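Local atomic coordinates of glucocorticoid Modulatory Element Binding protein-1 (Homo sapiens, PDB entry 1OQJ), a protein that binds DNA at glucocorticoid modulatory elements as a transcription activator, raising sensitivity to low glucocorticoid levels, and serves as an essential auxiliary factor in parvovirus replication. Residues A19-W23 and K24-C28; K58-K61 and R62-L66; G67-L71 and R72-D76. All coordinates share one frame; numbering follows the deposited sequence.

Contact 1: residues A19-W23 and K24-C28; sequences AILLW and KKFVC. With ZN (zinc ion), chain C.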
ATOM      1  N   ALA A  19      -2.619   8.546   5.001  1.00  7.78           N
ATOM      2  CA  ALA A  19      -1.361   8.623   4.277  1.00  6.95           C
ATOM      3  C   ALA A  19      -1.652   8.652   2.787  1.00  7.35           C
ATOM      4  O   ALA A  19      -2.815   8.619   2.371  1.00  8.76           O
ATOM      5  CB  ALA A  19      -0.478   7.433   4.626  1.00  7.12           C
ATOM      6  N   ILE A  20      -0.593   8.727   1.988  1.00  6.88           N
ATOM      7  CA  ILE A  20      -0.730   8.771   0.539  1.00  8.16           C
ATOM      8  C   ILE A  20       0.108   7.681  -0.108  1.00  8.63           C
ATOM      9  O   ILE A  20       1.304   7.570   0.151  1.00  8.63           O
ATOM     10  CB  ILE A  20      -0.272  10.139  -0.011  1.00  7.69           C
ATOM     11  CG1 ILE A  20      -1.115  11.251   0.613  1.00  7.73           C
ATOM     12  CG2 ILE A  20      -0.398  10.172  -1.530  1.00  8.92           C
ATOM     13  CD1 ILE A  20      -0.661  12.642   0.226  1.00 11.16           C
ATOM     14  N   LEU A  21      -0.530   6.870  -0.944  1.00  7.01           N
ATOM     15  CA  LEU A  21       0.167   5.798  -1.646  1.00  6.45           C
ATOM     16  C   LEU A  21       0.643   6.322  -2.999  1.00  7.45           C
ATOM     17  O   LEU A  21      -0.172   6.750  -3.813  1.00  7.83           O
ATOM     18  CB  LEU A  21      -0.781   4.610  -1.872  1.00  7.15           C
ATOM     19  CG  LEU A  21      -0.228   3.415  -2.663  1.00  6.86           C
ATOM     20  CD1 LEU A  21       0.834   2.708  -1.842  1.00  7.98           C
ATOM     21  CD2 LEU A  21      -1.356   2.444  -2.997  1.00  9.25           C
ATOM     22  N   LEU A  22       1.956   6.311  -3.230  1.00  7.31           N
ATOM     23  CA  LEU A  22       2.502   6.749  -4.516  1.00  7.93           C
ATOM     24  C   LEU A  22       2.414   5.499  -5.386  1.00  8.46           C
ATOM     25  O   LEU A  22       3.214   4.569  -5.245  1.00  8.87           O
ATOM     26  CB  LEU A  22       3.951   7.217  -4.357  1.00 10.04           C
ATOM     27  CG  LEU A  22       4.150   8.331  -3.326  1.00 10.30           C
ATOM     28  CD1 LEU A  22       5.592   8.805  -3.377  1.00 12.60           C
ATOM     29  CD2 LEU A  22       3.196   9.491  -3.602  1.00 12.65           C
ATOM     30  N   TRP A  23       1.441   5.483  -6.293  1.00  8.60           N
ATOM     31  CA  TRP A  23       1.190   4.306  -7.116  1.00  7.77           C
ATOM     32  C   TRP A  23       2.326   3.698  -7.923  1.00  7.28           C
ATOM     33  O   TRP A  23       2.503   2.480  -7.905  1.00  6.62           O
ATOM     34  CB  TRP A  23      -0.004   4.552  -8.039  1.00  8.95           C
ATOM     35  CG  TRP A  23      -0.388   3.318  -8.807  1.00  9.03           C
ATOM     36  CD1 TRP A  23      -0.827   2.132  -8.292  1.00 10.36           C
ATOM     37  CD2 TRP A  23      -0.310   3.137 -10.226  1.00 10.42           C
ATOM     38  NE1 TRP A  23      -1.025   1.221  -9.307  1.00 11.00           N
ATOM     39  CE2 TRP A  23      -0.715   1.814 -10.503  1.00 11.06           C
ATOM     40  CE3 TRP A  23       0.064   3.967 -11.292  1.00 10.40           C
ATOM     41  CZ2 TRP A  23      -0.756   1.301 -11.804  1.00 12.44           C
ATOM     42  CZ3 TRP A  23       0.021   3.455 -12.589  1.00 10.88           C
ATOM     43  CH2 TRP A  23      -0.386   2.134 -12.830  1.00 11.69           C
ATOM     44  N   LYS A  24       3.089   4.510  -8.644  1.00  7.73           N
ATOM     45  CA  LYS A  24       4.172   3.932  -9.427  1.00  7.78           C
ATOM     46  C   LYS A  24       5.294   3.371  -8.558  1.00  7.73           C
ATOM     47  O   LYS A  24       6.059   2.526  -9.014  1.00  8.65           O
ATOM     48  CB  LYS A  24       4.705   4.945 -10.444  1.00  8.27           C
ATOM     49  CG  LYS A  24       3.679   5.237 -11.542  1.00  9.47           C
ATOM     50  CD  LYS A  24       4.262   6.020 -12.699  1.00 11.88           C
ATOM     51  CE  LYS A  24       3.177   6.336 -13.716  1.00 14.96           C
ATOM     52  NZ  LYS A  24       3.678   7.189 -14.829  1.00 17.27           N
ATOM     53  N   LYS A  25       5.379   3.820  -7.306  1.00  8.52           N
ATOM     54  CA  LYS A  25       6.396   3.312  -6.381  1.00  8.41           C
ATOM     55  C   LYS A  25       5.898   2.038  -5.686  1.00  7.93           C
ATOM     56  O   LYS A  25       6.661   1.347  -5.009  1.00  8.05           O
ATOM     57  CB  LYS A  25       6.735   4.360  -5.312  1.00  9.29           C
ATOM     58  CG  LYS A  25       7.765   5.400  -5.729  1.00 13.54           C
ATOM     59  CD  LYS A  25       7.324   6.218  -6.917  1.00 15.25           C
ATOM     60  CE  LYS A  25       8.373   7.273  -7.246  1.00 16.45           C
ATOM     61  NZ  LYS A  25       7.952   8.134  -8.383  1.00 15.38           N
ATOM     62  N   PHE A  26       4.612   1.744  -5.864  1.00  8.41           N
ATOM     63  CA  PHE A  26       3.954   0.576  -5.271  1.00  7.30           C
ATOM     64  C   PHE A  26       4.305  -0.661  -6.106  1.00  7.60           C
ATOM     65  O   PHE A  26       3.506  -1.135  -6.910  1.00  8.13           O
ATOM     66  CB  PHE A  26       2.445   0.842  -5.273  1.00  6.58           C
ATOM     67  CG  PHE A  26       1.617  -0.207  -4.581  1.00  8.58           C
ATOM     68  CD1 PHE A  26       1.943  -0.652  -3.303  1.00  9.28           C
ATOM     69  CD2 PHE A  26       0.453  -0.684  -5.178  1.00  7.85           C
ATOM     70  CE1 PHE A  26       1.119  -1.550  -2.624  1.00 10.67           C
ATOM     71  CE2 PHE A  26      -0.383  -1.585  -4.509  1.00 10.49           C
ATOM     72  CZ  PHE A  26      -0.046  -2.015  -3.228  1.00  9.39           C
ATOM     73  N   VAL A  27       5.511  -1.178  -5.887  1.00  7.58           N
ATOM     74  CA  VAL A  27       6.035  -2.320  -6.631  1.00  9.07           C
ATOM     75  C   VAL A  27       5.976  -3.626  -5.844  1.00  8.21           C
ATOM     76  O   VAL A  27       6.253  -3.649  -4.646  1.00  9.32           O
ATOM     77  CB  VAL A  27       7.501  -2.032  -7.047  1.00  9.94           C
ATOM     78  CG1 VAL A  27       8.080  -3.203  -7.818  1.00 11.25           C
ATOM     79  CG2 VAL A  27       7.552  -0.762  -7.888  1.00 11.13           C
ATOM     80  N   CYS A  28       5.611  -4.711  -6.520  1.00  7.63           N
ATOM     81  CA  CYS A  28       5.525  -6.014  -5.862  1.00  8.90           C
ATOM     82  C   CYS A  28       6.852  -6.349  -5.187  1.00  9.18           C
ATOM     83  O   CYS A  28       7.916  -6.121  -5.763  1.00 10.06           O
ATOM     84  CB  CYS A  28       5.188  -7.089  -6.888  1.00  8.16           C
ATOM     85  SG  CYS A  28       5.147  -8.759  -6.208  1.00  9.09           S
TER
HETATM   86 ZN    ZN C 183       3.664 -10.082  -7.325  1.00 11.76          ZN
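K24 follows W23 where strand 17-22 of the SAND domain's antiparallel sheet ends and the chain turns into the loop that supplies the first zinc ligand. Its CG lies beside CE3 of the W23 indole at 3.8 Å, and the rest of the lysine runs on extended. At K25 the turn begins to close: the backbone N gives a weak hydrogen bond to L22 O (3.1 Å), while the bent side chain carries its ammonium away to a salt bridge with E7. F26 makes the firmer bond, N to W23 O at 3.0 Å, coming from well above that carbonyl's plane. F26 is also the centre of an inverse gamma turn, marked by the weak V27 N to K25 O bond. With CG anti to the backbone N (chi1 -175°), its ring is set against L21. One methyl of that leucine, CD2, sits over the ring centre in a CH-pi contact, 4.2 Å from the centroid and 11° off the normal. The other methyl, CD1, meets F26 CD1 at 3.8 Å. The loop then reaches C28, which shares the metal with H85, C89 and C93; its SG bonds to zinc at 2.3 Å.

Contact 2: residues K58-K61 and R62-L66; sequences KDWK and RAIRL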
ATOM      1  N   LYS A  58      -1.302  -9.000  10.900  1.00 20.65           N
ATOM      2  CA  LYS A  58      -0.391  -9.761  10.055  1.00 20.52           C
ATOM      3  C   LYS A  58      -0.914  -9.864   8.627  1.00 19.20           C
ATOM      4  O   LYS A  58      -0.836 -10.918   8.001  1.00 19.81           O
ATOM      5  CB  LYS A  58      -0.159 -11.165  10.624  1.00 21.81           C
ATOM      6  CG  LYS A  58       0.569 -11.175  11.960  1.00 25.94           C
ATOM      7  CD  LYS A  58       1.041 -12.572  12.344  1.00 27.75           C
ATOM      8  CE  LYS A  58       2.196 -13.038  11.468  1.00 30.20           C
ATOM      9  NZ  LYS A  58       2.729 -14.361  11.905  1.00 32.81           N
ATOM     10  N   ASP A  59      -1.453  -8.759   8.124  1.00 17.98           N
ATOM     11  CA  ASP A  59      -1.975  -8.711   6.762  1.00 16.94           C
ATOM     12  C   ASP A  59      -2.087  -7.250   6.346  1.00 14.39           C
ATOM     13  O   ASP A  59      -3.172  -6.667   6.389  1.00 13.19           O
ATOM     14  CB  ASP A  59      -3.352  -9.369   6.694  1.00 19.78           C
ATOM     15  CG  ASP A  59      -3.774  -9.681   5.270  1.00 21.57           C
ATOM     16  OD1 ASP A  59      -3.347  -8.950   4.353  1.00 24.23           O
ATOM     17  OD2 ASP A  59      -4.535 -10.651   5.071  1.00 25.57           O
ATOM     18  N   TRP A  60      -0.967  -6.659   5.944  1.00 13.72           N
ATOM     19  CA  TRP A  60      -0.970  -5.255   5.558  1.00 11.58           C
ATOM     20  C   TRP A  60      -1.967  -4.914   4.458  1.00 11.68           C
ATOM     21  O   TRP A  60      -2.526  -3.821   4.455  1.00 11.22           O
ATOM     22  CB  TRP A  60       0.435  -4.798   5.145  1.00 12.73           C
ATOM     23  CG  TRP A  60       0.959  -5.409   3.881  1.00 12.49           C
ATOM     24  CD1 TRP A  60       1.618  -6.595   3.753  1.00 14.80           C
ATOM     25  CD2 TRP A  60       0.880  -4.849   2.563  1.00 12.87           C
ATOM     26  NE1 TRP A  60       1.962  -6.806   2.436  1.00 15.15           N
ATOM     27  CE2 TRP A  60       1.519  -5.749   1.684  1.00 13.82           C
ATOM     28  CE3 TRP A  60       0.332  -3.669   2.040  1.00 11.55           C
ATOM     29  CZ2 TRP A  60       1.625  -5.509   0.310  1.00 13.90           C
ATOM     30  CZ3 TRP A  60       0.438  -3.430   0.670  1.00 13.72           C
ATOM     31  CH2 TRP A  60       1.079  -4.347  -0.176  1.00 13.63           C
ATOM     32  N   LYS A  61      -2.201  -5.847   3.538  1.00 12.41           N
ATOM     33  CA  LYS A  61      -3.133  -5.599   2.442  1.00 10.71           C
ATOM     34  C   LYS A  61      -4.572  -5.472   2.923  1.00 11.56           C
ATOM     35  O   LYS A  61      -5.402  -4.877   2.244  1.00 10.53           O
ATOM     36  CB  LYS A  61      -3.043  -6.703   1.391  1.00 11.52           C
ATOM     37  CG  LYS A  61      -1.664  -6.876   0.792  1.00 13.34           C
ATOM     38  CD  LYS A  61      -1.675  -7.916  -0.314  1.00 17.39           C
ATOM     39  CE  LYS A  61      -0.269  -8.374  -0.660  1.00 20.50           C
ATOM     40  NZ  LYS A  61       0.356  -9.113   0.476  1.00 22.83           N
ATOM     41  N   ARG A  62      -4.875  -6.040   4.086  1.00 11.98           N
ATOM     42  CA  ARG A  62      -6.221  -5.932   4.622  1.00 13.34           C
ATOM     43  C   ARG A  62      -6.304  -4.822   5.672  1.00 11.37           C
ATOM     44  O   ARG A  62      -7.382  -4.296   5.942  1.00 12.47           O
ATOM     45  CB  ARG A  62      -6.680  -7.274   5.210  1.00 16.90           C
ATOM     46  CG  ARG A  62      -7.019  -8.325   4.151  1.00 21.84           C
ATOM     47  CD  ARG A  62      -7.759  -9.510   4.764  1.00 25.31           C
ATOM     48  NE  ARG A  62      -8.328 -10.401   3.755  1.00 28.94           N
ATOM     49  CZ  ARG A  62      -7.618 -11.219   2.983  1.00 30.68           C
ATOM     50  NH1 ARG A  62      -6.299 -11.271   3.101  1.00 31.87           N
ATOM     51  NH2 ARG A  62      -8.229 -11.986   2.089  1.00 32.40           N
ATOM     52  N   ALA A  63      -5.158  -4.456   6.245  1.00 10.83           N
ATOM     53  CA  ALA A  63      -5.096  -3.401   7.256  1.00 10.84           C
ATOM     54  C   ALA A  63      -5.220  -2.021   6.610  1.00 10.72           C
ATOM     55  O   ALA A  63      -5.830  -1.113   7.172  1.00 11.78           O
ATOM     56  CB  ALA A  63      -3.785  -3.493   8.028  1.00 11.04           C
ATOM     57  N   ILE A  64      -4.623  -1.867   5.431  1.00 10.36           N
ATOM     58  CA  ILE A  64      -4.689  -0.600   4.710  1.00  9.17           C
ATOM     59  C   ILE A  64      -5.965  -0.550   3.882  1.00  9.50           C
ATOM     60  O   ILE A  64      -6.329  -1.527   3.228  1.00  9.84           O
ATOM     61  CB  ILE A  64      -3.487  -0.430   3.762  1.00  8.42           C
ATOM     62  CG1 ILE A  64      -2.188  -0.407   4.571  1.00  8.45           C
ATOM     63  CG2 ILE A  64      -3.632   0.856   2.951  1.00  8.85           C
ATOM     64  CD1 ILE A  64      -0.939  -0.245   3.719  1.00  9.62           C
ATOM     65  N   ARG A  65      -6.638   0.596   3.906  1.00  8.79           N
ATOM     66  CA  ARG A  65      -7.870   0.774   3.151  1.00  9.21           C
ATOM     67  C   ARG A  65      -7.756   1.964   2.203  1.00  8.39           C
ATOM     68  O   ARG A  65      -6.998   2.902   2.443  1.00  8.45           O
ATOM     69  CB  ARG A  65      -9.053   0.982   4.103  1.00 11.42           C
ATOM     70  CG  ARG A  65      -9.446  -0.267   4.885  1.00 14.60           C
ATOM     71  CD  ARG A  65     -10.548   0.027   5.897  1.00 18.90           C
ATOM     72  NE  ARG A  65     -10.859  -1.138   6.726  1.00 20.35           N
ATOM     73  CZ  ARG A  65     -11.640  -2.146   6.350  1.00 21.94           C
ATOM     74  NH1 ARG A  65     -12.205  -2.145   5.150  1.00 20.26           N
ATOM     75  NH2 ARG A  65     -11.854  -3.163   7.173  1.00 23.17           N
ATOM     76  N   LEU A  66      -8.503   1.900   1.110  1.00  8.90           N
ATOM     77  CA  LEU A  66      -8.525   2.961   0.120  1.00  9.67           C
ATOM     78  C   LEU A  66     -10.017   3.209  -0.075  1.00 11.14           C
ATOM     79  O   LEU A  66     -10.739   2.342  -0.560  1.00 10.82           O
ATOM     80  CB  LEU A  66      -7.850   2.473  -1.163  1.00 11.34           C
ATOM     81  CG  LEU A  66      -7.422   3.516  -2.195  1.00 11.52           C
ATOM     82  CD1 LEU A  66      -6.371   2.913  -3.110  1.00 12.24           C
ATOM     83  CD2 LEU A  66      -8.627   3.990  -2.987  1.00 14.32           C
TER
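D59 O is gripped by two backbone donors from the next turn of chain, R62 N at 2.9 Å and A63 N at 3.0 Å. They come in differently: A63 N lies in the carbonyl plane, whereas R62 N sits well above it. D59 is the N-cap of the short helix 60-63, and its side chain adds a capping bond, a weak one, from R62 N to OD1 at 3.3 Å. The carboxylate is put there by chi1 -165°, which holds CG anti to the backbone N. Its second oxygen, OD2, takes the side chain of the same arginine. R62 runs extended from CG to NE, its CG and CD passing alongside the carboxylate, and NH1 reaches OD2 on the syn side at 2.7 Å to form a salt bridge. The carboxylate and guanidinium planes stand 73° apart, so this is a single-point pairing and not a flat two-bond fork.

The helix closes with I64 N giving W60 O a fairly straight bond at 3.0 Å (N-H...O 160°). The I64 CD1 methyl then meets the edge of the W60 indole, 4.0 Å from CE3, while CG of K61 lies over one face of that ring. F26, V49 and L71 also pack on the indole.

K58, D59, W60 and K61 spell the KDWK motif of SAND domains, in which K58 and K61 bind DNA. The tryptophan is spent on the interior. Negative charge on D59 would probably be favoured by the helix N-terminus and by R62, so the acid serves the fold, between two lysines that bind DNA.

Contact 3: residues G67-L71 and R72-D76; sequences GGIML and RKMMD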
ATOM      1  N   GLY A  67     -10.484   4.378   0.343  1.00 11.68           N
ATOM      2  CA  GLY A  67     -11.901   4.665   0.237  1.00 12.35           C
ATOM      3  C   GLY A  67     -12.705   3.698   1.093  1.00 13.27           C
ATOM      4  O   GLY A  67     -13.850   3.376   0.774  1.00 14.36           O
ATOM      5  N   GLY A  68     -12.098   3.219   2.176  1.00 12.40           N
ATOM      6  CA  GLY A  68     -12.780   2.299   3.075  1.00 11.26           C
ATOM      7  C   GLY A  68     -12.724   0.837   2.671  1.00 11.69           C
ATOM      8  O   GLY A  68     -13.118  -0.048   3.443  1.00 14.54           O
ATOM      9  N   ILE A  69     -12.233   0.576   1.466  1.00 10.74           N
ATOM     10  CA  ILE A  69     -12.130  -0.788   0.960  1.00 10.40           C
ATOM     11  C   ILE A  69     -10.720  -1.329   1.174  1.00  9.87           C
ATOM     12  O   ILE A  69      -9.737  -0.625   0.949  1.00 10.15           O
ATOM     13  CB  ILE A  69     -12.462  -0.836  -0.551  1.00 10.61           C
ATOM     14  CG1 ILE A  69     -13.893  -0.345  -0.781  1.00 10.84           C
ATOM     15  CG2 ILE A  69     -12.311  -2.259  -1.081  1.00 11.37           C
ATOM     16  CD1 ILE A  69     -14.312  -0.337  -2.240  1.00 12.83           C
ATOM     17  N   MET A  70     -10.621  -2.578   1.617  1.00 10.96           N
ATOM     18  CA  MET A  70      -9.316  -3.187   1.837  1.00 11.46           C
ATOM     19  C   MET A  70      -8.478  -3.078   0.566  1.00 10.09           C
ATOM     20  O   MET A  70      -8.955  -3.372  -0.532  1.00  9.41           O
ATOM     21  CB  MET A  70      -9.473  -4.655   2.230  1.00 14.28           C
ATOM     22  CG  MET A  70     -10.060  -4.861   3.610  1.00 15.57           C
ATOM     23  SD  MET A  70     -10.291  -6.611   3.962  1.00 19.06           S
ATOM     24  CE  MET A  70     -12.022  -6.639   4.441  1.00 23.72           C
ATOM     25  N   LEU A  71      -7.229  -2.650   0.715  1.00  8.88           N
ATOM     26  CA  LEU A  71      -6.341  -2.506  -0.432  1.00  9.15           C
ATOM     27  C   LEU A  71      -6.277  -3.815  -1.219  1.00  9.13           C
ATOM     28  O   LEU A  71      -6.217  -3.809  -2.448  1.00  8.41           O
ATOM     29  CB  LEU A  71      -4.945  -2.084   0.038  1.00 10.53           C
ATOM     30  CG  LEU A  71      -3.928  -1.722  -1.046  1.00  9.86           C
ATOM     31  CD1 LEU A  71      -4.491  -0.626  -1.945  1.00 12.13           C
ATOM     32  CD2 LEU A  71      -2.628  -1.263  -0.395  1.00  9.98           C
ATOM     33  N   ARG A  72      -6.303  -4.937  -0.506  1.00  8.23           N
ATOM     34  CA  ARG A  72      -6.271  -6.259  -1.128  1.00  9.75           C
ATOM     35  C   ARG A  72      -7.291  -6.386  -2.263  1.00  9.13           C
ATOM     36  O   ARG A  72      -6.973  -6.885  -3.342  1.00  9.13           O
ATOM     37  CB  ARG A  72      -6.550  -7.334  -0.073  1.00 13.23           C
ATOM     38  CG  ARG A  72      -6.783  -8.734  -0.627  1.00 18.49           C
ATOM     39  CD  ARG A  72      -5.504  -9.370  -1.140  1.00 25.29           C
ATOM     40  NE  ARG A  72      -5.747 -10.717  -1.654  1.00 31.55           N
ATOM     41  CZ  ARG A  72      -4.796 -11.532  -2.101  1.00 34.23           C
ATOM     42  NH1 ARG A  72      -3.528 -11.141  -2.099  1.00 36.21           N
ATOM     43  NH2 ARG A  72      -5.113 -12.737  -2.555  1.00 35.52           N
ATOM     44  N   LYS A  73      -8.515  -5.931  -2.023  1.00  9.18           N
ATOM     45  CA  LYS A  73      -9.562  -6.033  -3.038  1.00  8.71           C
ATOM     46  C   LYS A  73      -9.325  -5.114  -4.227  1.00  8.17           C
ATOM     47  O   LYS A  73      -9.609  -5.480  -5.370  1.00  9.43           O
ATOM     48  CB  LYS A  73     -10.927  -5.744  -2.418  1.00 10.14           C
ATOM     49  CG  LYS A  73     -11.318  -6.723  -1.319  1.00 12.29           C
ATOM     50  CD  LYS A  73     -12.714  -6.421  -0.795  1.00 14.98           C
ATOM     51  CE  LYS A  73     -13.126  -7.406   0.291  1.00 19.29           C
ATOM     52  NZ  LYS A  73     -12.260  -7.309   1.495  1.00 23.88           N
ATOM     53  N   MET A  74      -8.810  -3.917  -3.965  1.00  9.26           N
ATOM     54  CA  MET A  74      -8.539  -2.981  -5.048  1.00  8.20           C
ATOM     55  C   MET A  74      -7.399  -3.527  -5.908  1.00  8.32           C
ATOM     56  O   MET A  74      -7.356  -3.302  -7.116  1.00  9.06           O
ATOM     57  CB  MET A  74      -8.188  -1.601  -4.487  1.00  9.18           C
ATOM     58  CG  MET A  74      -9.286  -0.992  -3.607  1.00  9.24           C
ATOM     59  SD  MET A  74     -10.961  -0.991  -4.323  1.00 11.03           S
ATOM     60  CE  MET A  74     -10.774   0.213  -5.632  1.00 12.41           C
ATOM     61  N   MET A  75      -6.482  -4.256  -5.277  1.00  7.73           N
ATOM     62  CA  MET A  75      -5.366  -4.866  -5.988  1.00  7.85           C
ATOM     63  C   MET A  75      -5.869  -6.041  -6.827  1.00  9.05           C
ATOM     64  O   MET A  75      -5.520  -6.172  -8.001  1.00  9.12           O
ATOM     65  CB  MET A  75      -4.311  -5.364  -4.997  1.00  7.97           C
ATOM     66  CG  MET A  75      -3.601  -4.253  -4.234  1.00  9.56           C
ATOM     67  SD  MET A  75      -2.670  -4.871  -2.828  1.00  9.86           S
ATOM     68  CE  MET A  75      -1.294  -5.642  -3.643  1.00 10.71           C
ATOM     69  N   ASP A  76      -6.691  -6.892  -6.219  1.00  8.82           N
ATOM     70  CA  ASP A  76      -7.236  -8.047  -6.925  1.00  9.26           C
ATOM     71  C   ASP A  76      -8.101  -7.626  -8.104  1.00  9.67           C
ATOM     72  O   ASP A  76      -8.202  -8.350  -9.093  1.00  9.93           O
ATOM     73  CB  ASP A  76      -8.071  -8.921  -5.980  1.00 10.03           C
ATOM     74  CG  ASP A  76      -7.226  -9.638  -4.941  1.00 11.24           C
ATOM     75  OD1 ASP A  76      -6.002  -9.786  -5.155  1.00 13.36           O
ATOM     76  OD2 ASP A  76      -7.791 -10.070  -3.915  1.00 13.41           O
TER
HETATM   77  O   HOH W   1     -13.128  -4.199   2.228  1.00 16.90           O
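I69 and M74 cross at about a right angle, with the thioether sulphur laid against the isoleucine branches: CG2 is 3.7 Å from M74 SD and CD1 4.0 Å. The bend at chi2 (-50°) brings the M74 sulphur back toward the strand. K73 also crosses I69 nearly at right angles, CB to CG2 at 4.0 Å, and farther out crosses M70 at a slant. The ends of those two side chains come too close for their placing to be certain. A water joins the pair, accepting from M70 N at 3.0 Å and, weakly, from K73 NZ.

L71 and M75, one helical turn apart, meet obliquely on the buried side, L71 CG to M75 SD at 3.8 Å, where F26 packs on both. Their backbones are tied by M75 N to L71 O at 2.9 Å, the donor almost on the C=O axis. M70 is the N-cap, and its carbonyl O receives K73 N at 3.0 Å and a weaker bond from M74 N.

On a further side of the helix, R72 NE forms a salt bridge to D76 OD2, so the DNA-binding arginine is steadied from within its own turn. A tight two-stranded hairpin, turning at G67 and G68 and running straight into helix 71-76, is the element of this SAND domain that carries R72, one of its DNA-binding residues.

In the fold
Contacts 2 and 3 are near neighbours, their centres about 8 Å apart, and the backbone stitches them together: K61 O to R72 N and I64 O to L71 N are probable hydrogen bonds, both 2.9 Å. This brings the DNA-binding side chains of K61 and R72 to about 4 Å of each other. Contact 1 lies farther off, its centre about 14 Å from that of contact 2 and 13 Å from that of contact 3, but F26 bridges the gap, with CE1 3.7 Å from W60 CH2 and CZ 3.9 Å from L71 CD2. The zinc held by C28 of contact 1 is about 8 Å from the side chains of both K61 and M75, placing metal and DNA sites side by side.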